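Local coordinates for protein Non-ribosomal peptide synthetase (Streptomyces halstedii, PDB 3WV4) that belongs to the ANL clan of AMP-binding enzymes and forms the N-terminal domain of a non-ribosomal peptide synthetase, at residues A212-Q217 / V397-W402; Q342-R347 / M421-G426; A222-A227 / L365-T370; R97-L102 / A139-R144. One frame throughout, in Å; residues are numbered along the deposited sequence.

In the fold
From the N terminus, contact 4 closes first, a short loop that joins strand 97-101 of a parallel sheet to the end of helix 131-141. Contact 1 then opens at 212-217 and contact 3 at 222-227, both on helix 215-229 or the strand leading into it. Contact 3 closes at 365-370, before contact 1 closes at 397-402, and so lies wholly within the longer loop. Contact 2, opening at 342-347 and closing at 421-426, crosses both. Contacts 1 and 2 meet through Glu-344, contacts 2 and 3 through Ile-225 and Arg-347, and through Trp-402 the loop after strand 388-393 reaches contact 4 at the end of helix 131-141.

Contact 1: A212-Q217 / V397-W402; sequences ACPHQQ and VMAGYW
Ala-212 meets the loop 397-402 through its backbone, which makes two hydrogen bonds. Its N reaches Gly-400 O at 2.9 Å in a practically straight bond (179° at the hydrogen), while Ala-399 N donates a hydrogen bond to Ala-212 O at 3.1 Å. Gly-400 adopts a backbone shape with positive phi in which a side chain would collide with the preceding carbonyl, which explains glycine in this GYW sequence, part of the A6 core motif of peptide synthetases.

A third hydrogen bond comes from a side chain. Gln-217 turns sharply at chi2 (90°), bringing its amide beside the loop, where NE2 donates to Val-397 O over 3.3 Å; the acceptor lies close to the amide plane.

Apolar contacts fill in between the polar ones. Met-398, also bent at chi2 (-67°), lays its sulfur across the junction of strand and helix: SD is 3.6 Å from Cys-213 CB and 3.5 Å from Gln-217 CB. Farther along, Ala-399 CB rests against the ring of Pro-214, 3.7 Å from CG, at the N-cap of the helix.

Strand 210-214 thus pairs with strand 195-200 along one edge and carries the loop on the other. Beyond it, Met-398 packs on Tyr-412, Tyr-401 OH bonds Glu-344, and the Trp-402 side chain touches Leu-195, Leu-198 and Tyr-200 of strand 195-200, with NE1 bonded to Asp-140 O.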
loop_
_atom_site.group_PDB
_atom_site.type_symbol
_atom_site.label_atom_id
_atom_site.label_comp_id
_atom_site.label_asym_id
_atom_site.label_seq_id
_atom_site.Cartn_x
_atom_site.Cartn_y
_atom_site.Cartn_z
ATOM N N ALA A 212 -1.772 -12.947 -1.570
ATOM C CA ALA A 212 -3.175 -12.879 -1.281
ATOM C C ALA A 212 -3.357 -12.277 0.052
ATOM O O ALA A 212 -2.941 -12.848 1.070
ATOM C CB ALA A 212 -3.815 -14.262 -1.295
ATOM N N CYS A 213 -4.058 -11.145 0.074
ATOM C CA CYS A 213 -4.119 -10.353 1.272
ATOM C C CYS A 213 -5.511 -10.254 1.779
ATOM O O CYS A 213 -6.357 -9.573 1.152
ATOM C CB CYS A 213 -3.577 -8.940 0.999
ATOM S SG CYS A 213 -1.882 -8.874 0.395
ATOM N N PRO A 214 -5.774 -10.862 2.935
ATOM C CA PRO A 214 -7.076 -10.721 3.525
ATOM C C PRO A 214 -7.276 -9.396 4.200
ATOM O O PRO A 214 -6.335 -8.763 4.607
ATOM C CB PRO A 214 -7.119 -11.851 4.579
ATOM C CG PRO A 214 -6.024 -12.786 4.171
ATOM C CD PRO A 214 -4.972 -11.847 3.662
ATOM N N HIS A 215 -8.522 -9.027 4.404
ATOM C CA HIS A 215 -8.879 -7.804 5.165
ATOM C C HIS A 215 -8.162 -7.607 6.472
ATOM O O HIS A 215 -7.605 -6.528 6.731
ATOM C CB HIS A 215 -10.387 -7.811 5.482
ATOM C CG HIS A 215 -11.234 -7.421 4.314
ATOM N ND1 HIS A 215 -11.792 -6.163 4.192
ATOM C CD2 HIS A 215 -11.599 -8.104 3.199
ATOM C CE1 HIS A 215 -12.475 -6.098 3.059
ATOM N NE2 HIS A 215 -12.365 -7.256 2.435
ATOM N N GLN A 216 -8.164 -8.607 7.332
ATOM C CA GLN A 216 -7.657 -8.340 8.687
ATOM C C GLN A 216 -6.186 -8.045 8.724
ATOM O O GLN A 216 -5.743 -7.249 9.531
ATOM C CB GLN A 216 -7.756 -9.517 9.659
ATOM C CG GLN A 216 -8.476 -10.741 9.267
ATOM C CD GLN A 216 -8.466 -11.788 10.382
ATOM O OE1 GLN A 216 -8.278 -12.971 10.119
ATOM N NE2 GLN A 216 -8.652 -11.349 11.603
ATOM N N GLN A 217 -5.401 -8.811 7.963
ATOM C CA GLN A 217 -3.961 -8.614 7.929
ATOM C C GLN A 217 -3.666 -7.167 7.473
ATOM O O GLN A 217 -2.767 -6.506 7.992
ATOM C CB GLN A 217 -3.292 -9.581 6.959
ATOM C CG GLN A 217 -2.990 -10.953 7.506
ATOM C CD GLN A 217 -4.122 -11.935 7.293
ATOM O OE1 GLN A 217 -5.288 -11.589 7.404
ATOM N NE2 GLN A 217 -3.780 -13.152 6.962
ATOM N N VAL A 397 1.219 -11.399 8.626
ATOM C CA VAL A 397 1.660 -12.422 7.686
ATOM C C VAL A 397 0.469 -12.752 6.819
ATOM O O VAL A 397 -0.545 -13.174 7.344
ATOM C CB VAL A 397 2.101 -13.691 8.381
ATOM C CG1 VAL A 397 2.314 -14.781 7.295
ATOM C CG2 VAL A 397 3.375 -13.429 9.185
ATOM N N MET A 398 0.594 -12.552 5.512
ATOM C CA MET A 398 -0.534 -12.635 4.594
ATOM C C MET A 398 -0.864 -14.093 4.332
ATOM O O MET A 398 -0.215 -14.967 4.870
ATOM C CB MET A 398 -0.197 -11.889 3.272
ATOM C CG MET A 398 -0.028 -10.376 3.466
ATOM S SD MET A 398 -1.582 -9.552 3.938
ATOM C CE MET A 398 -0.800 -8.042 4.580
ATOM N N ALA A 399 -1.880 -14.344 3.528
ATOM C CA ALA A 399 -2.432 -15.667 3.373
ATOM C C ALA A 399 -1.685 -16.612 2.407
ATOM O O ALA A 399 -2.211 -17.650 2.172
ATOM C CB ALA A 399 -3.868 -15.562 2.908
ATOM N N GLY A 400 -0.520 -16.277 1.866
ATOM C CA GLY A 400 0.120 -17.095 0.853
ATOM C C GLY A 400 0.035 -16.400 -0.506
ATOM O O GLY A 400 -0.335 -15.220 -0.588
ATOM N N TYR A 401 0.403 -17.137 -1.562
ATOM C CA TYR A 401 0.309 -16.674 -2.918
ATOM C C TYR A 401 -0.983 -17.169 -3.535
ATOM O O TYR A 401 -1.429 -18.262 -3.227
ATOM C CB TYR A 401 1.504 -17.165 -3.732
ATOM C CG TYR A 401 2.829 -16.744 -3.136
ATOM C CD1 TYR A 401 3.200 -15.405 -3.105
ATOM C CD2 TYR A 401 3.688 -17.670 -2.575
ATOM C CE1 TYR A 401 4.411 -15.005 -2.558
ATOM C CE2 TYR A 401 4.908 -17.289 -2.025
ATOM C CZ TYR A 401 5.269 -15.949 -2.019
ATOM O OH TYR A 401 6.475 -15.548 -1.438
ATOM N N TRP A 402 -1.588 -16.380 -4.410
ATOM C CA TRP A 402 -2.867 -16.733 -4.977
ATOM C C TRP A 402 -2.751 -18.029 -5.850
ATOM O O TRP A 402 -1.965 -18.068 -6.798
ATOM C CB TRP A 402 -3.348 -15.553 -5.796
ATOM C CG TRP A 402 -4.538 -15.779 -6.652
ATOM C CD1 TRP A 402 -4.564 -15.789 -8.013
ATOM C CD2 TRP A 402 -5.870 -16.004 -6.221
ATOM N NE1 TRP A 402 -5.845 -15.969 -8.468
ATOM C CE2 TRP A 402 -6.663 -16.147 -7.384
ATOM C CE3 TRP A 402 -6.490 -16.066 -4.966
ATOM C CZ2 TRP A 402 -8.035 -16.363 -7.337
ATOM C CZ3 TRP A 402 -7.882 -16.306 -4.913
ATOM C CH2 TRP A 402 -8.630 -16.455 -6.101
#

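Contact 2: Q342-R347 / M421-G426; sequences QTECKR and MRLHTG
A partly buried loop-to-strand contact brings Leu-423 and Thr-425 of strand 422-425 against Gln-342, Glu-344 and Cys-345, at the short 3-10 turn 343-344. In the ANL fold the two segments belong to core motifs of peptide synthetases: 342-347 includes the end of the A5 motif, in the loop after strand 335-340, and 421-426 the start of A7, in the large mixed sheet.

The leucine supplies the apolar half. Its two methyls press on neighbouring residues of the turn, CD1 lying 3.7 Å from Glu-344 CB and CD2 3.8 Å from Cys-345 SG, and the leucine and glutamate side chains meet at about a right angle. Only the aliphatic part of Glu-344 takes part, for its chain bends at chi2 (79°) and carries the carboxylate off to Tyr-401 OH. Cys-345 N bonds back to Gln-342 O, which keeps the turn compact.

The polar half is Gln-342, whose chain runs out extended beyond CG over Thr-425 CB, the threonine hydroxyl being engaged with Ile-390 O. At its end NE2 donates to Thr-425 O at 2.8 Å, approaching in the carbonyl plane on a lone pair, with that oxygen nearly in the amide plane of the glutamine.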
loop_
_atom_site.group_PDB
_atom_site.type_symbol
_atom_site.label_atom_id
_atom_site.label_comp_id
_atom_site.label_asym_id
_atom_site.label_seq_id
_atom_site.Cartn_x
_atom_site.Cartn_y
_atom_site.Cartn_z
ATOM N N GLN A 342 8.671 -7.038 3.144
ATOM C CA GLN A 342 8.371 -7.775 1.912
ATOM C C GLN A 342 6.889 -7.701 1.750
ATOM O O GLN A 342 6.174 -7.643 2.749
ATOM C CB GLN A 342 8.691 -9.286 2.051
ATOM C CG GLN A 342 10.162 -9.653 1.955
ATOM C CD GLN A 342 10.415 -11.164 2.037
ATOM O OE1 GLN A 342 9.543 -11.972 2.378
ATOM N NE2 GLN A 342 11.591 -11.546 1.667
ATOM N N THR A 343 6.434 -7.895 0.518
ATOM C CA THR A 343 5.025 -7.978 0.210
ATOM C C THR A 343 4.278 -9.085 0.950
ATOM O O THR A 343 3.142 -8.875 1.428
ATOM C CB THR A 343 4.850 -8.139 -1.306
ATOM O OG1 THR A 343 5.493 -7.058 -1.974
ATOM C CG2 THR A 343 3.399 -8.081 -1.639
ATOM N N GLU A 344 4.981 -10.189 1.218
ATOM C CA GLU A 344 4.421 -11.350 1.902
ATOM C C GLU A 344 3.867 -11.074 3.300
ATOM O O GLU A 344 2.976 -11.819 3.811
ATOM C CB GLU A 344 5.490 -12.466 1.956
ATOM C CG GLU A 344 5.726 -13.218 0.652
ATOM C CD GLU A 344 6.612 -12.492 -0.377
ATOM O OE1 GLU A 344 6.933 -11.282 -0.270
ATOM O OE2 GLU A 344 6.943 -13.147 -1.374
ATOM N N CYS A 345 4.292 -9.974 3.913
ATOM C CA CYS A 345 3.662 -9.529 5.178
ATOM C C CYS A 345 3.543 -7.997 5.329
ATOM O O CYS A 345 3.474 -7.455 6.421
ATOM C CB CYS A 345 4.482 -10.102 6.323
ATOM S SG CYS A 345 6.120 -9.453 6.487
ATOM N N LYS A 346 3.541 -7.304 4.208
ATOM C CA LYS A 346 3.612 -5.848 4.086
ATOM C C LYS A 346 4.894 -5.255 4.565
ATOM O O LYS A 346 5.569 -4.565 3.782
ATOM C CB LYS A 346 2.425 -5.156 4.729
ATOM C CG LYS A 346 2.476 -3.655 4.671
ATOM C CD LYS A 346 2.913 -2.998 3.366
ATOM C CE LYS A 346 2.961 -1.463 3.533
ATOM N NZ LYS A 346 3.275 -0.657 2.300
ATOM N N ARG A 347 5.218 -5.429 5.851
ATOM C CA ARG A 347 6.388 -4.798 6.412
ATOM C C ARG A 347 6.913 -5.574 7.599
ATOM O O ARG A 347 6.152 -6.256 8.315
ATOM C CB ARG A 347 6.111 -3.314 6.728
ATOM C CG ARG A 347 7.347 -2.544 7.034
ATOM C CD ARG A 347 7.217 -1.035 6.905
ATOM N NE ARG A 347 7.022 -0.655 5.518
ATOM C CZ ARG A 347 6.180 0.291 5.111
ATOM N NH1 ARG A 347 5.496 1.022 6.011
ATOM N NH2 ARG A 347 6.088 0.589 3.825
ATOM N N MET A 421 1.802 -19.982 9.546
ATOM C CA MET A 421 2.035 -18.975 10.543
ATOM C C MET A 421 3.477 -18.444 10.603
ATOM O O MET A 421 3.686 -17.499 11.315
ATOM C CB MET A 421 1.565 -19.484 11.941
ATOM C CG MET A 421 2.437 -20.592 12.540
ATOM S SD MET A 421 1.833 -21.390 14.055
ATOM C CE MET A 421 0.519 -22.466 13.458
ATOM N N ARG A 422 4.469 -19.017 9.908
ATOM C CA ARG A 422 5.822 -18.433 9.938
ATOM C C ARG A 422 6.323 -18.131 8.562
ATOM O O ARG A 422 6.422 -19.022 7.718
ATOM C CB ARG A 422 6.824 -19.306 10.676
ATOM C CG ARG A 422 8.284 -18.891 10.468
ATOM C CD ARG A 422 9.137 -19.027 11.722
ATOM N NE ARG A 422 8.697 -20.119 12.578
ATOM C CZ ARG A 422 8.794 -20.128 13.902
ATOM N NH1 ARG A 422 9.324 -19.092 14.538
ATOM N NH2 ARG A 422 8.348 -21.183 14.592
ATOM N N LEU A 423 6.591 -16.852 8.306
ATOM C CA LEU A 423 7.105 -16.452 6.999
ATOM C C LEU A 423 8.599 -16.546 7.001
ATOM O O LEU A 423 9.260 -15.946 7.839
ATOM C CB LEU A 423 6.718 -15.007 6.656
ATOM C CG LEU A 423 7.379 -14.421 5.426
ATOM C CD1 LEU A 423 6.828 -15.105 4.184
ATOM C CD2 LEU A 423 7.221 -12.893 5.393
ATOM N N HIS A 424 9.132 -17.271 6.028
ATOM C CA HIS A 424 10.575 -17.375 5.815
ATOM C C HIS A 424 10.927 -16.475 4.664
ATOM O O HIS A 424 10.503 -16.715 3.530
ATOM C CB HIS A 424 10.945 -18.841 5.488
ATOM C CG HIS A 424 10.781 -19.771 6.646
ATOM N ND1 HIS A 424 11.852 -20.310 7.332
ATOM C CD2 HIS A 424 9.670 -20.251 7.247
ATOM C CE1 HIS A 424 11.402 -21.075 8.309
ATOM N NE2 HIS A 424 10.083 -21.055 8.279
ATOM N N THR A 425 11.713 -15.439 4.933
ATOM C CA THR A 425 11.890 -14.370 3.965
ATOM C C THR A 425 12.935 -14.638 2.885
ATOM O O THR A 425 12.972 -13.940 1.866
ATOM C CB THR A 425 12.378 -13.097 4.671
ATOM O OG1 THR A 425 13.700 -13.322 5.174
ATOM C CG2 THR A 425 11.409 -12.682 5.820
ATOM N N GLY A 426 13.861 -15.558 3.151
ATOM C CA GLY A 426 14.987 -15.760 2.267
ATOM C C GLY A 426 16.004 -14.659 2.420
ATOM O O GLY A 426 16.957 -14.590 1.675
#

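Contact 3: A222-A227 / L365-T370; sequences ASSINA and LPLPGT
Ser-224 sets its hydroxyl against the junction of Leu-367 and Pro-368, OG lying 3.2 Å from Leu-367 CB and 3.4 Å from Pro-368 CD. With OG trans to the serine's own N (chi1 179°), the group projects from the helix toward the turn and donates a hydrogen bond to Pro-368 O at 2.8 Å. The hydroxyl approaches in the carbonyl plane, on a lone pair, so one small side chain both packs against the turn and satisfies one of its carbonyls.

The turn itself is type II, from Leu-367 to Thr-370. Gly-369 has the positive phi that this turn needs at its third position, where a side chain would be jammed against the carbonyl of Pro-368. Thr-370 OG1 braces the corner by donating to Leu-367 O at 2.7 Å, supplementing the weak backbone bond from Thr-370 N to the same oxygen.

Two looser apolar contacts come from residues after the serine: Ile-225 runs beside Leu-367, CG1 to CD1 4.1 Å, the two chains pointing the same way, and Ala-227 CB faces Pro-368 CG at 4.2 Å.

The helix 215-229 thereby sits beside the end of strand 362-366. Ile-350 of strand 349-350 touches both Ile-225 and Leu-367, Ile-254 of helix 246-258 packs on Ala-222 and Ile-225, and Phe-220 and Val-228 of helix 215-229 itself touch Thr-370 and Pro-368.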
loop_
_atom_site.group_PDB
_atom_site.type_symbol
_atom_site.label_atom_id
_atom_site.label_comp_id
_atom_site.label_asym_id
_atom_site.label_seq_id
_atom_site.Cartn_x
_atom_site.Cartn_y
_atom_site.Cartn_z
ATOM N N ALA A 222 -1.660 -1.934 8.661
ATOM C CA ALA A 222 -1.741 -0.457 8.622
ATOM C C ALA A 222 -1.703 0.137 10.036
ATOM O O ALA A 222 -0.966 1.082 10.267
ATOM C CB ALA A 222 -2.968 0.014 7.880
ATOM N N SER A 223 -2.459 -0.440 10.968
ATOM C CA SER A 223 -2.483 0.045 12.387
ATOM C C SER A 223 -1.119 -0.121 13.022
ATOM O O SER A 223 -0.670 0.704 13.800
ATOM C CB SER A 223 -3.552 -0.714 13.204
ATOM O OG SER A 223 -3.146 -2.084 13.424
ATOM N N SER A 224 -0.413 -1.164 12.657
ATOM C CA SER A 224 0.912 -1.392 13.293
ATOM C C SER A 224 1.995 -0.457 12.785
ATOM O O SER A 224 2.824 0.081 13.540
ATOM C CB SER A 224 1.331 -2.855 13.094
ATOM O OG SER A 224 2.589 -3.109 13.650
ATOM N N ILE A 225 2.044 -0.284 11.482
ATOM C CA ILE A 225 2.962 0.692 10.898
ATOM C C ILE A 225 2.705 2.084 11.514
ATOM O O ILE A 225 3.615 2.851 11.903
ATOM C CB ILE A 225 2.751 0.736 9.347
ATOM C CG1 ILE A 225 3.310 -0.509 8.678
ATOM C CG2 ILE A 225 3.424 1.952 8.804
ATOM C CD1 ILE A 225 2.750 -0.788 7.291
ATOM N N ASN A 226 1.435 2.419 11.602
ATOM C CA ASN A 226 1.057 3.739 12.076
ATOM C C ASN A 226 1.325 3.925 13.553
ATOM O O ASN A 226 1.694 5.028 13.957
ATOM C CB ASN A 226 -0.385 4.121 11.827
ATOM C CG ASN A 226 -0.547 5.621 11.944
ATOM O OD1 ASN A 226 0.331 6.385 11.553
ATOM N ND2 ASN A 226 -1.545 6.032 12.608
ATOM N N ALA A 227 1.273 2.848 14.335
ATOM C CA ALA A 227 1.660 2.956 15.782
ATOM C C ALA A 227 3.115 3.391 15.883
ATOM O O ALA A 227 3.518 4.014 16.849
ATOM C CB ALA A 227 1.484 1.622 16.470
ATOM N N LEU A 365 13.044 -2.065 14.403
ATOM C CA LEU A 365 12.459 -3.046 15.330
ATOM C C LEU A 365 11.286 -3.663 14.635
ATOM O O LEU A 365 10.723 -3.041 13.777
ATOM C CB LEU A 365 11.994 -2.326 16.574
ATOM C CG LEU A 365 13.096 -1.755 17.441
ATOM C CD1 LEU A 365 12.545 -0.744 18.425
ATOM C CD2 LEU A 365 13.781 -2.896 18.180
ATOM N N PRO A 366 10.903 -4.896 15.011
ATOM C CA PRO A 366 9.690 -5.506 14.494
ATOM C C PRO A 366 8.509 -4.584 14.611
ATOM O O PRO A 366 8.491 -3.720 15.470
ATOM C CB PRO A 366 9.427 -6.658 15.437
ATOM C CG PRO A 366 10.659 -6.862 16.236
ATOM C CD PRO A 366 11.438 -5.592 16.198
ATOM N N LEU A 367 7.534 -4.767 13.744
ATOM C CA LEU A 367 6.307 -4.007 13.823
ATOM C C LEU A 367 5.654 -4.371 15.139
ATOM O O LEU A 367 5.757 -5.522 15.615
ATOM C CB LEU A 367 5.369 -4.389 12.721
ATOM C CG LEU A 367 5.612 -4.012 11.252
ATOM C CD1 LEU A 367 4.273 -4.009 10.525
ATOM C CD2 LEU A 367 6.282 -2.674 11.067
ATOM N N PRO A 368 5.026 -3.388 15.786
ATOM C CA PRO A 368 4.375 -3.741 17.049
ATOM C C PRO A 368 3.385 -4.893 16.840
ATOM O O PRO A 368 2.589 -4.839 15.896
ATOM C CB PRO A 368 3.622 -2.457 17.422
ATOM C CG PRO A 368 4.354 -1.373 16.748
ATOM C CD PRO A 368 5.102 -1.940 15.573
ATOM N N GLY A 369 3.398 -5.874 17.757
ATOM C CA GLY A 369 2.505 -6.999 17.686
ATOM C C GLY A 369 3.000 -8.132 16.821
ATOM O O GLY A 369 2.218 -9.021 16.523
ATOM N N THR A 370 4.258 -8.098 16.365
ATOM C CA THR A 370 4.748 -9.127 15.440
ATOM C C THR A 370 6.029 -9.643 16.042
ATOM O O THR A 370 6.493 -9.060 16.986
ATOM C CB THR A 370 5.013 -8.547 14.027
ATOM O OG1 THR A 370 6.156 -7.703 14.057
ATOM C CG2 THR A 370 3.846 -7.695 13.596
#

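Contact 4: R97-L102 / A139-R144; sequences RIVVQL and ADADPR
Two successive bends, at chi2 (70°) and chi3 (57°), fold the chain of Arg-97 back so that its guanidinium meets the end of helix 131-141 at Ala-141 and Asp-142. The setting is a beta-alpha-beta crossover in a parallel sheet: the helix leads from strand 121-124 past strand 97-101 to strand 145-148.

Arg-97 grips the carbonyls at the end of the helix. NE donates to Ala-141 O at 3.0 Å, in line with the carbonyl and close to the guanidinium plane, whereas the bond from NH2 to Asp-142 O, 2.8 Å long, is oblique and weak. NH2 also forms a salt bridge with Asp-142 OD2 at 3.4 Å, the two flat groups inclined by 52°; that carboxylate has a second partner in Arg-403, and NH1 bonds Gly-95 O. Partial negative charge at the helix end probably strengthens the arginine's hold.

Val-99 CG2 packs on Pro-143 CG at 3.8 Å, and Ala-141 CB approaches the same methyl. The backbone closes the corner through Arg-144 N, bonded to Arg-97 O at 2.8 Å. One water, above the guanidinium plane but offset toward its rim, accepts from Arg-97 N at 2.9 Å and donates to Asp-142 O at 2.7 Å.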
loop_
_atom_site.group_PDB
_atom_site.type_symbol
_atom_site.label_atom_id
_atom_site.label_comp_id
_atom_site.label_asym_id
_atom_site.label_seq_id
_atom_site.Cartn_x
_atom_site.Cartn_y
_atom_site.Cartn_z
ATOM N N ARG A 97 -12.723 -11.538 -8.368
ATOM C CA ARG A 97 -11.687 -10.553 -8.574
ATOM C C ARG A 97 -12.082 -9.532 -9.633
ATOM O O ARG A 97 -12.823 -9.848 -10.583
ATOM C CB ARG A 97 -10.355 -11.202 -9.009
ATOM C CG ARG A 97 -9.517 -11.904 -7.934
ATOM C CD ARG A 97 -10.141 -13.192 -7.437
ATOM N NE ARG A 97 -10.389 -14.133 -8.540
ATOM C CZ ARG A 97 -11.300 -15.092 -8.519
ATOM N NH1 ARG A 97 -12.030 -15.277 -7.448
ATOM N NH2 ARG A 97 -11.451 -15.893 -9.572
ATOM N N ILE A 98 -11.544 -8.316 -9.479
ATOM C CA ILE A 98 -11.516 -7.338 -10.549
ATOM C C ILE A 98 -10.090 -6.849 -10.710
ATOM O O ILE A 98 -9.405 -6.585 -9.732
ATOM C CB ILE A 98 -12.469 -6.164 -10.323
ATOM C CG1 ILE A 98 -12.064 -5.299 -9.127
ATOM C CG2 ILE A 98 -13.878 -6.691 -10.118
ATOM C CD1 ILE A 98 -12.968 -4.087 -8.955
ATOM N N VAL A 99 -9.654 -6.778 -11.952
ATOM C CA VAL A 99 -8.378 -6.232 -12.282
ATOM C C VAL A 99 -8.505 -4.793 -12.720
ATOM O O VAL A 99 -9.369 -4.453 -13.547
ATOM C CB VAL A 99 -7.739 -6.995 -13.460
ATOM C CG1 VAL A 99 -6.564 -6.207 -13.998
ATOM C CG2 VAL A 99 -7.245 -8.350 -12.992
ATOM N N VAL A 100 -7.606 -3.966 -12.209
ATOM C CA VAL A 100 -7.744 -2.547 -12.278
ATOM C C VAL A 100 -6.391 -2.005 -12.660
ATOM O O VAL A 100 -5.396 -2.271 -11.955
ATOM C CB VAL A 100 -8.152 -1.992 -10.889
ATOM C CG1 VAL A 100 -8.277 -0.497 -10.947
ATOM C CG2 VAL A 100 -9.462 -2.612 -10.436
ATOM N N GLN A 101 -6.350 -1.278 -13.773
ATOM C CA GLN A 101 -5.118 -0.669 -14.275
ATOM C C GLN A 101 -5.331 0.799 -14.463
ATOM O O GLN A 101 -5.753 1.261 -15.528
ATOM C CB GLN A 101 -4.700 -1.275 -15.610
ATOM C CG GLN A 101 -3.310 -0.828 -16.047
ATOM C CD GLN A 101 -2.888 -1.417 -17.376
ATOM O OE1 GLN A 101 -3.650 -1.375 -18.335
ATOM N NE2 GLN A 101 -1.671 -1.925 -17.454
ATOM N N LEU A 102 -5.028 1.538 -13.421
ATOM C CA LEU A 102 -5.365 2.925 -13.342
ATOM C C LEU A 102 -4.260 3.696 -12.704
ATOM O O LEU A 102 -3.516 3.141 -11.897
ATOM C CB LEU A 102 -6.623 3.114 -12.476
ATOM C CG LEU A 102 -7.946 2.588 -12.980
ATOM C CD1 LEU A 102 -9.000 2.979 -11.975
ATOM C CD2 LEU A 102 -8.269 3.231 -14.306
ATOM N N ALA A 139 -5.034 -13.759 -16.490
ATOM C CA ALA A 139 -5.475 -15.156 -16.399
ATOM C C ALA A 139 -5.122 -15.751 -15.039
ATOM O O ALA A 139 -5.893 -16.516 -14.485
ATOM C CB ALA A 139 -4.849 -16.020 -17.518
ATOM N N ASP A 140 -3.968 -15.447 -14.486
ATOM C CA ASP A 140 -3.704 -15.974 -13.130
ATOM C C ASP A 140 -4.749 -15.396 -12.118
ATOM O O ASP A 140 -5.287 -16.126 -11.287
ATOM C CB ASP A 140 -2.301 -15.652 -12.673
ATOM C CG ASP A 140 -1.952 -16.345 -11.356
ATOM O OD1 ASP A 140 -1.752 -17.558 -11.431
ATOM O OD2 ASP A 140 -1.904 -15.682 -10.270
ATOM N N ALA A 141 -5.095 -14.109 -12.259
ATOM C CA ALA A 141 -6.059 -13.460 -11.342
ATOM C C ALA A 141 -7.428 -13.973 -11.554
ATOM O O ALA A 141 -8.279 -13.992 -10.615
ATOM C CB ALA A 141 -6.059 -11.965 -11.556
ATOM N N ASP A 142 -7.711 -14.335 -12.802
ATOM C CA ASP A 142 -8.999 -14.936 -13.131
ATOM C C ASP A 142 -10.174 -14.038 -12.691
ATOM O O ASP A 142 -11.080 -14.489 -11.971
ATOM C CB ASP A 142 -9.071 -16.365 -12.525
ATOM C CG ASP A 142 -10.351 -17.138 -12.888
ATOM O OD1 ASP A 142 -10.981 -16.857 -13.938
ATOM O OD2 ASP A 142 -10.729 -18.012 -12.070
ATOM N N PRO A 143 -10.211 -12.785 -13.169
ATOM C CA PRO A 143 -11.252 -11.860 -12.679
ATOM C C PRO A 143 -12.569 -11.949 -13.443
ATOM O O PRO A 143 -12.686 -12.675 -14.387
ATOM C CB PRO A 143 -10.639 -10.502 -12.936
ATOM C CG PRO A 143 -9.916 -10.721 -14.225
ATOM C CD PRO A 143 -9.369 -12.132 -14.171
ATOM N N ARG A 144 -13.528 -11.159 -13.006
ATOM C CA ARG A 144 -14.837 -11.087 -13.577
ATOM C C ARG A 144 -14.792 -10.013 -14.664
ATOM O O ARG A 144 -15.449 -10.123 -15.687
ATOM C CB ARG A 144 -15.739 -10.692 -12.424
ATOM C CG ARG A 144 -17.189 -10.844 -12.617
ATOM C CD ARG A 144 -17.689 -12.266 -12.486
ATOM N NE ARG A 144 -19.153 -12.171 -12.435
ATOM C CZ ARG A 144 -19.975 -13.011 -13.037
ATOM N NH1 ARG A 144 -19.496 -14.043 -13.727
ATOM N NH2 ARG A 144 -21.286 -12.815 -12.958
HETATM O O HOH W 1 -13.057 -13.409 -10.541
#